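Local coordinates for tRNA (adenine(9)-N1)-methyltransferase (Sulfolobus acidocaldarius, PDB 5A7Z), which catalyses the S-adenosyl-L-methionine-dependent N1-methylation of adenosine 9 in tRNA, as an archaeal Trm10 enzyme of the SPOUT class, at residues 108-113 / 248-253; 130-135 / 148-153. One frame throughout, in Å; residues are numbered along the deposited sequence.

Contact 1. Residues 108-113 / 248-253; sequences PKMVID and IILRVK
Met110, present as selenomethionine, reaches from strand 109-113 to helix 242-255 and meets Leu250 with both of its last two atoms. Its CE lies 3.9 Å from Leu250 CD2, and SE is 4.0 Å from that same methyl, so one leucine methyl lies alongside the SE-CE bond. The two side chains run at a slant to one another. In Met110, chi2 (-73°) folds SE out of line with the CA-CB-CG path, and chi3 (135°) then swings CE across Leu250 CD2. A second close pair lies two residues earlier, just before the strand begins: Pro108, which follows a cis peptide bond, puts CB 3.9 Å from CE of Lys253. Here the lysine's methylenes slide antiparallel past the ring, and bends at chi3 (64°) and chi4 turn NZ away from it, to the carbonyl oxygens of Leu191 and His194, which accept its hydrogen bonds. This end is the side nearer solvent, Lys253 being partly exposed, whereas the Met110 end is buried. Packing is slacker at Ile249, whose CG2 stays 4.3 Å from Met110 SE while CD1 leads away from the strand. Helix 122-142 flanks the tight part through Ile139 on Met110 and through Val138 and Phe142 on Leu250, while Phe197 of the adjacent parallel strand 196-202 touches Met110, Ile249 and Lys253.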
ATOM      1  N   PRO A 108      -3.965  -1.740   5.889  1.00 34.14           N
ATOM      2  CA  PRO A 108      -3.027  -2.784   6.231  1.00 34.55           C
ATOM      3  C   PRO A 108      -1.594  -2.270   6.328  1.00 34.21           C
ATOM      4  O   PRO A 108      -1.300  -1.163   5.870  1.00 32.68           O
ATOM      5  CB  PRO A 108      -3.160  -3.765   5.063  1.00 35.17           C
ATOM      6  CG  PRO A 108      -3.549  -2.903   3.902  1.00 33.03           C
ATOM      7  CD  PRO A 108      -4.489  -1.902   4.515  1.00 32.29           C
ATOM      8  N   LYS A 109      -0.729  -3.081   6.940  1.00 33.95           N
ATOM      9  CA  LYS A 109       0.684  -2.751   7.117  1.00 33.76           C
ATOM     10  C   LYS A 109       1.525  -3.630   6.260  1.00 29.71           C
ATOM     11  O   LYS A 109       1.387  -4.836   6.296  1.00 33.10           O
ATOM     12  CB  LYS A 109       1.099  -2.961   8.556  1.00 32.61           C
ATOM     13  CG  LYS A 109       0.461  -1.989   9.500  1.00 36.69           C
ATOM     14  CD  LYS A 109       0.919  -2.271  10.904  1.00 39.14           C
ATOM     15  CE  LYS A 109       0.334  -1.267  11.877  1.00 41.83           C
ATOM     16  NZ  LYS A 109       0.311  -1.826  13.265  1.00 45.18           N
HETATM   17  N   MSE A 110       2.428  -3.017   5.520  1.00 30.20           N
HETATM   18  CA  MSE A 110       3.369  -3.718   4.690  1.00 33.69           C
HETATM   19  C   MSE A 110       4.733  -3.507   5.330  1.00 33.10           C
HETATM   20  O   MSE A 110       5.192  -2.380   5.476  1.00 32.96           O
HETATM   21  CB  MSE A 110       3.323  -3.105   3.274  1.00 36.00           C
HETATM   22  CG  MSE A 110       1.879  -2.908   2.759  1.00 43.86           C
HETATM   23 SE   MSE A 110       1.076  -4.673   2.299  1.00 50.27          SE
HETATM   24  CE  MSE A 110      -0.647  -4.380   3.131  1.00 46.56           C
ATOM     25  N   VAL A 111       5.387  -4.592   5.701  1.00 29.84           N
ATOM     26  CA  VAL A 111       6.624  -4.522   6.481  1.00 30.62           C
ATOM     27  C   VAL A 111       7.722  -5.134   5.678  1.00 29.22           C
ATOM     28  O   VAL A 111       7.601  -6.292   5.237  1.00 32.49           O
ATOM     29  CB  VAL A 111       6.461  -5.281   7.798  1.00 32.11           C
ATOM     30  CG1 VAL A 111       7.751  -5.308   8.562  1.00 33.59           C
ATOM     31  CG2 VAL A 111       5.360  -4.631   8.635  1.00 36.35           C
ATOM     32  N   ILE A 112       8.742  -4.344   5.382  1.00 31.33           N
ATOM     33  CA  ILE A 112       9.951  -4.868   4.753  1.00 34.01           C
ATOM     34  C   ILE A 112      10.981  -5.148   5.838  1.00 36.22           C
ATOM     35  O   ILE A 112      11.450  -4.224   6.532  1.00 29.60           O
ATOM     36  CB  ILE A 112      10.560  -3.888   3.728  1.00 36.59           C
ATOM     37  CG1 ILE A 112       9.476  -3.371   2.760  1.00 38.93           C
ATOM     38  CG2 ILE A 112      11.696  -4.559   2.953  1.00 33.27           C
ATOM     39  CD1 ILE A 112       8.682  -4.470   2.127  1.00 44.61           C
ATOM     40  N   ASP A 113      11.334  -6.423   5.975  1.00 34.09           N
ATOM     41  CA  ASP A 113      12.235  -6.860   7.052  1.00 36.80           C
ATOM     42  C   ASP A 113      13.668  -6.920   6.546  1.00 34.51           C
ATOM     43  O   ASP A 113      14.076  -7.868   5.884  1.00 34.23           O
ATOM     44  CB  ASP A 113      11.793  -8.213   7.588  1.00 33.75           C
ATOM     45  CG  ASP A 113      12.532  -8.627   8.873  1.00 38.30           C
ATOM     46  OD1 ASP A 113      13.649  -8.091   9.183  1.00 32.98           O
ATOM     47  OD2 ASP A 113      11.992  -9.530   9.564  1.00 38.42           O
ATOM     48  N   ILE A 248       1.388  -7.042  -5.689  1.00 33.16           N
ATOM     49  CA  ILE A 248       0.438  -8.138  -5.764  1.00 34.74           C
ATOM     50  C   ILE A 248      -0.497  -8.156  -4.573  1.00 34.59           C
ATOM     51  O   ILE A 248      -1.703  -8.413  -4.726  1.00 34.27           O
ATOM     52  CB  ILE A 248       1.134  -9.508  -5.863  1.00 34.43           C
ATOM     53  CG1 ILE A 248       1.759  -9.686  -7.251  1.00 37.81           C
ATOM     54  CG2 ILE A 248       0.139 -10.625  -5.575  1.00 37.13           C
ATOM     55  CD1 ILE A 248       2.793 -10.795  -7.336  1.00 38.43           C
ATOM     56  N   ILE A 249       0.060  -7.984  -3.378  1.00 35.51           N
ATOM     57  CA  ILE A 249      -0.750  -8.038  -2.147  1.00 34.28           C
ATOM     58  C   ILE A 249      -1.761  -6.899  -2.232  1.00 31.73           C
ATOM     59  O   ILE A 249      -2.932  -7.069  -1.972  1.00 31.91           O
ATOM     60  CB  ILE A 249       0.094  -7.854  -0.846  1.00 35.72           C
ATOM     61  CG1 ILE A 249       1.266  -8.841  -0.752  1.00 40.81           C
ATOM     62  CG2 ILE A 249      -0.776  -7.991   0.394  1.00 32.74           C
ATOM     63  CD1 ILE A 249       0.858 -10.290  -0.743  1.00 40.40           C
ATOM     64  N   LEU A 250      -1.283  -5.731  -2.588  1.00 32.06           N
ATOM     65  CA  LEU A 250      -2.130  -4.549  -2.632  1.00 32.78           C
ATOM     66  C   LEU A 250      -3.175  -4.631  -3.774  1.00 32.93           C
ATOM     67  O   LEU A 250      -4.266  -4.131  -3.615  1.00 34.33           O
ATOM     68  CB  LEU A 250      -1.273  -3.296  -2.752  1.00 32.87           C
ATOM     69  CG  LEU A 250      -0.327  -3.005  -1.573  1.00 37.28           C
ATOM     70  CD1 LEU A 250       0.656  -1.901  -1.946  1.00 38.88           C
ATOM     71  CD2 LEU A 250      -1.108  -2.605  -0.329  1.00 37.22           C
ATOM     72  N   ARG A 251      -2.866  -5.318  -4.881  1.00 32.95           N
ATOM     73  CA  ARG A 251      -3.860  -5.502  -5.951  1.00 36.17           C
ATOM     74  C   ARG A 251      -5.045  -6.183  -5.360  1.00 32.88           C
ATOM     75  O   ARG A 251      -6.165  -5.873  -5.684  1.00 29.28           O
ATOM     76  CB  ARG A 251      -3.385  -6.446  -7.071  1.00 42.49           C
ATOM     77  CG  ARG A 251      -2.163  -6.074  -7.879  1.00 45.24           C
ATOM     78  CD  ARG A 251      -2.254  -4.726  -8.469  1.00 46.09           C
ATOM     79  NE  ARG A 251      -1.435  -4.591  -9.688  1.00 44.63           N
ATOM     80  CZ  ARG A 251      -1.940  -4.374 -10.894  1.00 45.10           C
ATOM     81  NH1 ARG A 251      -3.250  -4.411 -11.092  1.00 48.92           N
ATOM     82  NH2 ARG A 251      -1.146  -4.173 -11.912  1.00 51.89           N
ATOM     83  N   VAL A 252      -4.761  -7.236  -4.600  1.00 33.41           N
ATOM     84  CA  VAL A 252      -5.774  -8.141  -4.122  1.00 33.53           C
ATOM     85  C   VAL A 252      -6.588  -7.458  -3.021  1.00 37.23           C
ATOM     86  O   VAL A 252      -7.810  -7.482  -3.045  1.00 38.66           O
ATOM     87  CB  VAL A 252      -5.145  -9.443  -3.614  1.00 34.31           C
ATOM     88  CG1 VAL A 252      -6.169 -10.273  -2.883  1.00 39.01           C
ATOM     89  CG2 VAL A 252      -4.549 -10.236  -4.772  1.00 35.23           C
ATOM     90  N   LYS A 253      -5.919  -6.740  -2.138  1.00 34.48           N
ATOM     91  CA  LYS A 253      -6.597  -6.193  -0.971  1.00 34.64           C
ATOM     92  C   LYS A 253      -7.304  -4.883  -1.229  1.00 35.82           C
ATOM     93  O   LYS A 253      -8.297  -4.586  -0.566  1.00 33.79           O
ATOM     94  CB  LYS A 253      -5.620  -5.984   0.146  1.00 34.76           C
ATOM     95  CG  LYS A 253      -5.022  -7.278   0.665  1.00 37.07           C
ATOM     96  CD  LYS A 253      -4.191  -7.010   1.895  1.00 36.62           C
ATOM     97  CE  LYS A 253      -5.043  -6.474   3.052  1.00 33.46           C
ATOM     98  NZ  LYS A 253      -5.922  -7.550   3.552  1.00 32.87           N
TER

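Contact 2. Residues 130-135 / 148-153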
ATOM      1  N   LEU A 130      17.229  -1.047  -4.098  1.00 30.87           N
ATOM      2  CA  LEU A 130      16.499  -0.507  -5.230  1.00 34.18           C
ATOM      3  C   LEU A 130      15.033  -0.911  -5.106  1.00 34.01           C
ATOM      4  O   LEU A 130      14.143  -0.087  -5.278  1.00 32.00           O
ATOM      5  CB  LEU A 130      17.080  -1.039  -6.543  1.00 35.25           C
ATOM      6  CG  LEU A 130      16.332  -0.672  -7.807  1.00 36.24           C
ATOM      7  CD1 LEU A 130      16.304   0.854  -7.993  1.00 36.44           C
ATOM      8  CD2 LEU A 130      16.983  -1.360  -9.003  1.00 36.13           C
ATOM      9  N   GLN A 131      14.801  -2.196  -4.799  1.00 32.51           N
ATOM     10  CA  GLN A 131      13.467  -2.708  -4.566  1.00 28.73           C
ATOM     11  C   GLN A 131      12.763  -1.975  -3.433  1.00 29.74           C
ATOM     12  O   GLN A 131      11.591  -1.630  -3.539  1.00 32.14           O
ATOM     13  CB  GLN A 131      13.512  -4.197  -4.307  1.00 27.61           C
ATOM     14  CG  GLN A 131      13.825  -4.984  -5.586  1.00 27.28           C
ATOM     15  CD  GLN A 131      14.093  -6.435  -5.327  1.00 30.83           C
ATOM     16  OE1 GLN A 131      13.678  -6.987  -4.305  1.00 31.16           O
ATOM     17  NE2 GLN A 131      14.755  -7.085  -6.269  1.00 36.31           N
ATOM     18  N   VAL A 132      13.464  -1.710  -2.362  1.00 28.93           N
ATOM     19  CA  VAL A 132      12.837  -1.008  -1.284  1.00 28.22           C
ATOM     20  C   VAL A 132      12.366   0.345  -1.731  1.00 30.92           C
ATOM     21  O   VAL A 132      11.237   0.716  -1.490  1.00 29.59           O
ATOM     22  CB  VAL A 132      13.740  -0.882  -0.092  1.00 30.57           C
ATOM     23  CG1 VAL A 132      13.267   0.255   0.816  1.00 33.98           C
ATOM     24  CG2 VAL A 132      13.728  -2.189   0.666  1.00 32.48           C
ATOM     25  N   ASP A 133      13.231   1.084  -2.398  1.00 35.19           N
ATOM     26  CA  ASP A 133      12.875   2.401  -2.900  1.00 36.18           C
ATOM     27  C   ASP A 133      11.654   2.378  -3.823  1.00 35.27           C
ATOM     28  O   ASP A 133      10.766   3.215  -3.693  1.00 33.00           O
ATOM     29  CB  ASP A 133      14.058   3.009  -3.643  1.00 45.97           C
ATOM     30  CG  ASP A 133      15.161   3.491  -2.706  1.00 49.60           C
ATOM     31  OD1 ASP A 133      15.236   3.050  -1.513  1.00 55.83           O
ATOM     32  OD2 ASP A 133      16.002   4.252  -3.194  1.00 49.68           O
ATOM     33  N   LEU A 134      11.622   1.407  -4.739  1.00 30.59           N
ATOM     34  CA  LEU A 134      10.477   1.153  -5.582  1.00 30.89           C
ATOM     35  C   LEU A 134       9.179   0.894  -4.821  1.00 29.41           C
ATOM     36  O   LEU A 134       8.104   1.175  -5.341  1.00 29.45           O
ATOM     37  CB  LEU A 134      10.761  -0.052  -6.502  1.00 32.16           C
ATOM     38  CG  LEU A 134      11.792   0.221  -7.601  1.00 35.13           C
ATOM     39  CD1 LEU A 134      12.079  -1.025  -8.436  1.00 37.01           C
ATOM     40  CD2 LEU A 134      11.311   1.350  -8.499  1.00 40.88           C
ATOM     41  N   CYS A 135       9.283   0.307  -3.626  1.00 28.41           N
ATOM     42  CA  CYS A 135       8.132   0.069  -2.759  1.00 30.16           C
ATOM     43  C   CYS A 135       7.479   1.364  -2.357  1.00 30.79           C
ATOM     44  O   CYS A 135       6.288   1.391  -2.159  1.00 30.61           O
ATOM     45  CB  CYS A 135       8.513  -0.715  -1.482  1.00 29.39           C
ATOM     46  SG  CYS A 135       8.886  -2.468  -1.780  1.00 32.58           S
ATOM     47  N   LEU A 148       3.724   1.744   5.086  1.00 30.68           N
ATOM     48  CA  LEU A 148       4.923   1.035   4.797  1.00 32.90           C
ATOM     49  C   LEU A 148       5.855   1.196   5.982  1.00 34.78           C
ATOM     50  O   LEU A 148       6.047   2.312   6.490  1.00 33.55           O
ATOM     51  CB  LEU A 148       5.577   1.603   3.537  1.00 31.07           C
ATOM     52  CG  LEU A 148       6.859   0.933   3.066  1.00 36.02           C
ATOM     53  CD1 LEU A 148       6.628  -0.534   2.679  1.00 36.51           C
ATOM     54  CD2 LEU A 148       7.395   1.720   1.855  1.00 39.82           C
ATOM     55  N   THR A 149       6.417   0.072   6.410  1.00 33.82           N
ATOM     56  CA  THR A 149       7.399   0.022   7.476  1.00 34.15           C
ATOM     57  C   THR A 149       8.613  -0.745   6.967  1.00 32.25           C
ATOM     58  O   THR A 149       8.470  -1.839   6.343  1.00 30.30           O
ATOM     59  CB  THR A 149       6.817  -0.686   8.714  1.00 38.16           C
ATOM     60  OG1 THR A 149       5.938   0.203   9.392  1.00 43.04           O
ATOM     61  CG2 THR A 149       7.896  -1.102   9.679  1.00 40.67           C
ATOM     62  N   VAL A 150       9.784  -0.154   7.169  1.00 25.35           N
ATOM     63  CA  VAL A 150      11.063  -0.823   6.920  1.00 32.71           C
ATOM     64  C   VAL A 150      11.760  -1.066   8.220  1.00 33.63           C
ATOM     65  O   VAL A 150      11.912  -0.145   9.080  1.00 29.00           O
ATOM     66  CB  VAL A 150      12.017   0.001   6.046  1.00 34.40           C
ATOM     67  CG1 VAL A 150      13.306  -0.771   5.789  1.00 33.44           C
ATOM     68  CG2 VAL A 150      11.343   0.368   4.746  1.00 35.13           C
ATOM     69  N   VAL A 151      12.100  -2.305   8.437  1.00 34.80           N
ATOM     70  CA  VAL A 151      12.668  -2.664   9.693  1.00 40.83           C
ATOM     71  C   VAL A 151      13.983  -3.360   9.555  1.00 44.86           C
ATOM     72  O   VAL A 151      14.161  -4.227   8.752  1.00 41.14           O
ATOM     73  CB  VAL A 151      11.694  -3.490  10.532  1.00 41.92           C
ATOM     74  CG1 VAL A 151      11.519  -4.848   9.927  1.00 46.44           C
ATOM     75  CG2 VAL A 151      12.207  -3.625  11.940  1.00 45.69           C
ATOM     76  N   GLY A 152      14.923  -2.938  10.359  1.00 62.87           N
ATOM     77  CA  GLY A 152      16.178  -3.640  10.394  1.00 65.85           C
ATOM     78  C   GLY A 152      17.336  -2.719  10.468  1.00 59.48           C
ATOM     79  O   GLY A 152      18.408  -3.151  10.761  1.00 61.98           O
ATOM     80  N   LYS A 153      17.099  -1.450  10.192  1.00 71.12           N
ATOM     81  CA  LYS A 153      18.128  -0.426  10.231  1.00 71.92           C
ATOM     82  C   LYS A 153      17.511   0.882  10.527  1.00 75.99           C
ATOM     83  O   LYS A 153      16.743   1.345   9.745  1.00 91.01           O
ATOM     84  CB  LYS A 153      18.789  -0.270   8.885  1.00 79.04           C
ATOM     85  CG  LYS A 153      19.636  -1.439   8.418  1.00 80.78           C
ATOM     86  CD  LYS A 153      20.404  -1.050   7.171  1.00 75.23           C
ATOM     87  CE  LYS A 153      19.468  -0.852   6.003  1.00 65.32           C
ATOM     88  NZ  LYS A 153      20.170  -0.588   4.740  1.00 65.65           N
TER
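The carbonyl of Cys135 is the flat group that Leu148 touches. Leu148 CD2 stands over one face of this group, 4.2 Å from Cys135 O and about 4.0 Å above the plane through CA, C and O of Cys135. The angle C-O-CD2, about 84°, confirms that the methyl approaches from above and not from beyond the oxygen. The motif is a beta-alpha-beta unit: helix 122-142 connects the parallel strands 109-113 and 148-151 and packs back on the sheet. The strand alternates accordingly: Leu148 and Val150 both direct their side chains to the helix, whereas Thr149, between them, does not touch it. Leu148 extends its CG opposite the backbone N (chi1 -179°), which sends its branch across to Cys135. One turn back along the helix, Val132 meets Val150 methyl to methyl. Cys135 faces two ways: CB belongs to this interface, while its side chain also touches Ile242 and Leu246 of helix 242-255. All four touching residues are buried, and Leu158 also covers Val132 and Leu148. With no hydrogen bond between the segments, the contact rests, apart from the carbonyl under Leu148 CD2, on methyl and methylene groups: Val132 CG1 to Val150 CG2 at 4.4 Å, and Cys135 CB to Leu148 CD2 at 4.3 Å.

Contacts 1 and 2 share one mixed sheet, in which strands 109-113 and 148-151 are parallel neighbours; their centres are about 12 Å apart, and contact 2 is nested within the long chain segment closed by contact 1. Their strands are joined directly: Ile112 N lies 2.7 Å from Thr149 O and Ile112 O lies 2.8 Å from Val151 N, both probable hydrogen bonds. Between the two contacts, Ile112 touches Val132 and Leu148, while Leu148 CD1 packs 3.6 Å from Met110 O. Helix 122-142 abuts both, supplying Val132 and Cys135 to contact 2 and setting Val138, Ile139 and Phe142 against contact 1. Both lie within the TRM10-type methyltransferase region.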